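Local coordinates for IPT/TIG domain-containing protein BACOVA_02650 (Bacteroides ovatus, PDB 5E7H), which binds polysaccharide at the cell surface and probably captures xyloglucan there before its transport into the periplasm for degradation, at residues 29-40 against 54-62. Residues are numbered along the deposited sequence; the frame is centred on the assembly and turned at random.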
loop_
_atom_site.group_PDB
_atom_site.type_symbol
_atom_site.label_atom_id
_atom_site.label_comp_id
_atom_site.label_asym_id
_atom_site.label_seq_id
_atom_site.Cartn_x
_atom_site.Cartn_y
_atom_site.Cartn_z
ATOM N N VAL A 29 -6.945 -5.812 -26.522
ATOM C CA VAL A 29 -5.688 -5.912 -25.791
ATOM C C VAL A 29 -5.012 -7.222 -26.159
ATOM O O VAL A 29 -5.609 -8.291 -26.027
ATOM C CB VAL A 29 -5.924 -5.830 -24.276
ATOM C CG1 VAL A 29 -4.644 -6.134 -23.488
ATOM C CG2 VAL A 29 -6.461 -4.447 -23.908
ATOM N N SER A 30 -3.781 -7.127 -26.647
ATOM C CA SER A 30 -3.062 -8.291 -27.149
ATOM C C SER A 30 -1.886 -8.656 -26.257
ATOM O O SER A 30 -1.307 -9.727 -26.391
ATOM C CB SER A 30 -2.580 -8.040 -28.580
ATOM O OG SER A 30 -1.680 -6.953 -28.647
ATOM N N ARG A 31 -1.536 -7.770 -25.331
ATOM C CA ARG A 31 -0.439 -8.056 -24.427
ATOM C C ARG A 31 -0.488 -7.151 -23.215
ATOM O O ARG A 31 -0.725 -5.958 -23.349
ATOM C CB ARG A 31 0.901 -7.880 -25.129
ATOM C CG ARG A 31 2.070 -8.385 -24.332
ATOM C CD ARG A 31 3.374 -8.073 -25.021
ATOM N NE ARG A 31 4.497 -8.728 -24.361
ATOM C CZ ARG A 31 5.773 -8.481 -24.632
ATOM N NH1 ARG A 31 6.102 -7.582 -25.553
ATOM N NH2 ARG A 31 6.723 -9.133 -23.977
ATOM N N VAL A 32 -0.265 -7.737 -22.043
ATOM C CA VAL A 32 0.016 -6.968 -20.832
ATOM C C VAL A 32 1.300 -7.523 -20.223
ATOM O O VAL A 32 1.331 -8.657 -19.739
ATOM C CB VAL A 32 -1.143 -7.022 -19.800
ATOM C CG1 VAL A 32 -0.759 -6.322 -18.497
ATOM C CG2 VAL A 32 -2.394 -6.377 -20.387
ATOM N N ASN A 33 2.365 -6.723 -20.279
ATOM C CA ASN A 33 3.669 -7.140 -19.787
ATOM C C ASN A 33 3.962 -6.499 -18.445
ATOM O O ASN A 33 3.792 -5.297 -18.279
ATOM C CB ASN A 33 4.775 -6.782 -20.776
ATOM C CG ASN A 33 6.147 -7.159 -20.261
ATOM O OD1 ASN A 33 6.821 -6.347 -19.651
ATOM N ND2 ASN A 33 6.549 -8.415 -20.475
ATOM N N ILE A 34 4.391 -7.322 -17.495
ATOM C CA ILE A 34 4.750 -6.881 -16.164
ATOM C C ILE A 34 6.258 -6.751 -15.987
ATOM O O ILE A 34 6.971 -7.757 -15.936
ATOM C CB ILE A 34 4.219 -7.857 -15.104
ATOM C CG1 ILE A 34 2.728 -8.161 -15.302
ATOM C CG2 ILE A 34 4.447 -7.293 -13.720
ATOM C CD1 ILE A 34 1.783 -6.958 -15.352
ATOM N N ASN A 35 6.736 -5.504 -15.974
ATOM C CA ASN A 35 8.120 -5.163 -15.631
ATOM C C ASN A 35 9.158 -5.849 -16.501
ATOM O O ASN A 35 10.291 -6.038 -16.069
ATOM C CB ASN A 35 8.385 -5.468 -14.142
ATOM C CG ASN A 35 7.629 -4.533 -13.217
ATOM O OD1 ASN A 35 6.720 -3.820 -13.655
ATOM N ND2 ASN A 35 8.015 -4.506 -11.940
ATOM N N GLY A 36 8.770 -6.161 -17.738
ATOM C CA GLY A 36 9.605 -6.885 -18.694
ATOM C C GLY A 36 10.081 -8.253 -18.182
ATOM O O GLY A 36 11.116 -8.769 -18.617
ATOM N N GLU A 37 9.293 -8.861 -17.300
ATOM C CA GLU A 37 9.625 -10.179 -16.756
ATOM C C GLU A 37 8.663 -11.271 -17.189
ATOM O O GLU A 37 9.088 -12.389 -17.457
ATOM C CB GLU A 37 9.658 -10.118 -15.235
ATOM C CG GLU A 37 10.797 -9.254 -14.748
ATOM C CD GLU A 37 10.968 -9.254 -13.248
ATOM O OE1 GLU A 37 10.505 -10.205 -12.572
ATOM O OE2 GLU A 37 11.575 -8.284 -12.747
ATOM N N PHE A 38 7.377 -10.954 -17.238
ATOM C CA PHE A 38 6.379 -11.932 -17.682
ATOM C C PHE A 38 5.134 -11.241 -18.220
ATOM O O PHE A 38 4.873 -10.090 -17.885
ATOM C CB PHE A 38 6.007 -12.879 -16.530
ATOM C CG PHE A 38 5.462 -12.183 -15.302
ATOM C CD1 PHE A 38 6.308 -11.747 -14.270
ATOM C CD2 PHE A 38 4.099 -11.951 -15.158
ATOM C CE1 PHE A 38 5.809 -11.111 -13.159
ATOM C CE2 PHE A 38 3.603 -11.313 -14.048
ATOM C CZ PHE A 38 4.451 -10.887 -13.038
ATOM N N ASP A 39 4.362 -11.971 -19.029
ATOM C CA ASP A 39 3.113 -11.475 -19.612
ATOM C C ASP A 39 1.922 -12.071 -18.876
ATOM O O ASP A 39 1.997 -13.186 -18.353
ATOM C CB ASP A 39 3.004 -11.826 -21.107
ATOM C CG ASP A 39 4.056 -11.157 -21.955
ATOM O OD1 ASP A 39 4.520 -10.062 -21.595
ATOM O OD2 ASP A 39 4.403 -11.721 -23.015
ATOM N N ILE A 40 0.821 -11.332 -18.855
ATOM C CA ILE A 40 -0.455 -11.863 -18.398
ATOM C C ILE A 40 -1.120 -12.548 -19.590
ATOM O O ILE A 40 -1.281 -11.922 -20.630
ATOM C CB ILE A 40 -1.379 -10.751 -17.854
ATOM C CG1 ILE A 40 -0.666 -9.905 -16.785
ATOM C CG2 ILE A 40 -2.695 -11.343 -17.327
ATOM C CD1 ILE A 40 -0.265 -10.637 -15.537
ATOM N N ILE A 54 -9.063 -2.497 -17.543
ATOM C CA ILE A 54 -8.723 -3.905 -17.599
ATOM C C ILE A 54 -8.337 -4.378 -16.204
ATOM O O ILE A 54 -7.885 -3.600 -15.343
ATOM C CB ILE A 54 -7.585 -4.209 -18.588
ATOM C CG1 ILE A 54 -6.293 -3.523 -18.173
ATOM C CG2 ILE A 54 -7.984 -3.770 -20.010
ATOM C CD1 ILE A 54 -5.089 -3.918 -19.025
ATOM N N SER A 55 -8.545 -5.667 -15.972
ATOM C CA SER A 55 -8.127 -6.268 -14.720
ATOM C C SER A 55 -7.654 -7.693 -14.913
ATOM O O SER A 55 -8.004 -8.350 -15.883
ATOM C CB SER A 55 -9.255 -6.237 -13.689
ATOM O OG SER A 55 -10.368 -6.999 -14.139
ATOM N N PHE A 56 -6.849 -8.148 -13.960
ATOM C CA PHE A 56 -6.279 -9.487 -13.994
ATOM C C PHE A 56 -5.708 -9.782 -12.630
ATOM O O PHE A 56 -5.384 -8.863 -11.871
ATOM C CB PHE A 56 -5.181 -9.601 -15.046
ATOM C CG PHE A 56 -4.098 -8.580 -14.875
ATOM C CD1 PHE A 56 -3.017 -8.823 -14.050
ATOM C CD2 PHE A 56 -4.175 -7.369 -15.552
ATOM C CE1 PHE A 56 -2.028 -7.859 -13.885
ATOM C CE2 PHE A 56 -3.191 -6.408 -15.388
ATOM C CZ PHE A 56 -2.126 -6.657 -14.565
ATOM N N VAL A 57 -5.562 -11.066 -12.333
ATOM C CA VAL A 57 -4.912 -11.498 -11.120
ATOM C C VAL A 57 -3.395 -11.529 -11.321
ATOM O O VAL A 57 -2.938 -12.057 -12.345
ATOM C CB VAL A 57 -5.425 -12.881 -10.736
ATOM C CG1 VAL A 57 -4.686 -13.406 -9.527
ATOM C CG2 VAL A 57 -6.930 -12.825 -10.457
ATOM N N LEU A 58 -2.631 -10.970 -10.378
ATOM C CA LEU A 58 -1.169 -10.981 -10.458
ATOM C C LEU A 58 -0.679 -12.421 -10.164
ATOM O O LEU A 58 -0.855 -12.899 -9.046
ATOM C CB LEU A 58 -0.553 -9.972 -9.485
ATOM C CG LEU A 58 0.969 -9.835 -9.588
ATOM C CD1 LEU A 58 1.371 -9.180 -10.889
ATOM C CD2 LEU A 58 1.504 -9.055 -8.411
ATOM N N PRO A 59 -0.074 -13.106 -11.147
ATOM C CA PRO A 59 0.228 -14.527 -10.930
ATOM C C PRO A 59 1.514 -14.814 -10.149
ATOM O O PRO A 59 1.671 -15.916 -9.609
ATOM C CB PRO A 59 0.332 -15.073 -12.345
ATOM C CG PRO A 59 0.769 -13.933 -13.172
ATOM C CD PRO A 59 0.153 -12.709 -12.550
ATOM N N GLN A 60 2.414 -13.841 -10.091
ATOM C CA GLN A 60 3.699 -14.000 -9.421
ATOM C C GLN A 60 4.266 -12.603 -9.190
ATOM O O GLN A 60 3.817 -11.655 -9.831
ATOM C CB GLN A 60 4.669 -14.832 -10.249
ATOM C CG GLN A 60 4.992 -14.193 -11.597
ATOM C CD GLN A 60 5.764 -15.091 -12.543
ATOM O OE1 GLN A 60 5.187 -15.727 -13.421
ATOM N NE2 GLN A 60 7.081 -15.116 -12.390
ATOM N N ALA A 61 5.218 -12.481 -8.269
ATOM C CA ALA A 61 5.861 -11.189 -7.991
ATOM C C ALA A 61 6.982 -10.913 -8.983
ATOM O O ALA A 61 7.838 -11.761 -9.199
ATOM C CB ALA A 61 6.409 -11.162 -6.594
ATOM N N PRO A 62 7.003 -9.708 -9.567
ATOM C CA PRO A 62 8.235 -9.253 -10.225
ATOM C C PRO A 62 9.426 -9.280 -9.267
ATOM O O PRO A 62 9.249 -8.982 -8.091
ATOM C CB PRO A 62 7.908 -7.802 -10.623
ATOM C CG PRO A 62 6.442 -7.651 -10.469
ATOM C CD PRO A 62 5.983 -8.647 -9.471
HETATM O O HOH W 1 8.756 -12.851 -11.499
#
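Gln60 lies flat across one face of the Phe38 ring, its amide plane 12° from the ring plane and its CG 3.7 Å from the ring centroid, a CH-pi contact. Phe38 CZ also covers Gln60 O at 3.4 Å, a buried oxygen without a hydrogen-bond partner in the model. The opposite ring face rests on Ile34 CB, while Leu58 CD1 comes in at the edge, 4.1 Å from Phe38 CZ. Phe38 CG sits between its backbone N and carbonyl carbon (chi1 58°), a torsion that lays the ring against Gln60. Ile40 stands roughly perpendicular to the Phe56 side chain and sets CG1 over the ring face, 3.9 Å from the centroid; its CD1 reaches on to Pro59 CD. Val32 CG1 and Ile34 CD1 come head-on against Phe56, Val32 by CE2 and Ile34 by CZ, and Val32 also runs alongside Ile54 in the opposite sense, Val32 CG2 3.9 Å from Ile54 CD1. The side chains meet between the two sheets of the IPT/TIG domain, an immunoglobulin-like E-set sandwich; strands 31-34 and 54-57 run at 54° to each other. With an alanine in place of Phe38, Gln60 would probably lose the surface its amide lies on and turn more freely. Pro62, from the loop after strand 54-57, packs CG 3.8 Å from Ile34 CG2. Glu37 OE1 accepts from Thr63 N and, weakly, from a water bound to Gln60 NE2 and Ala61 O.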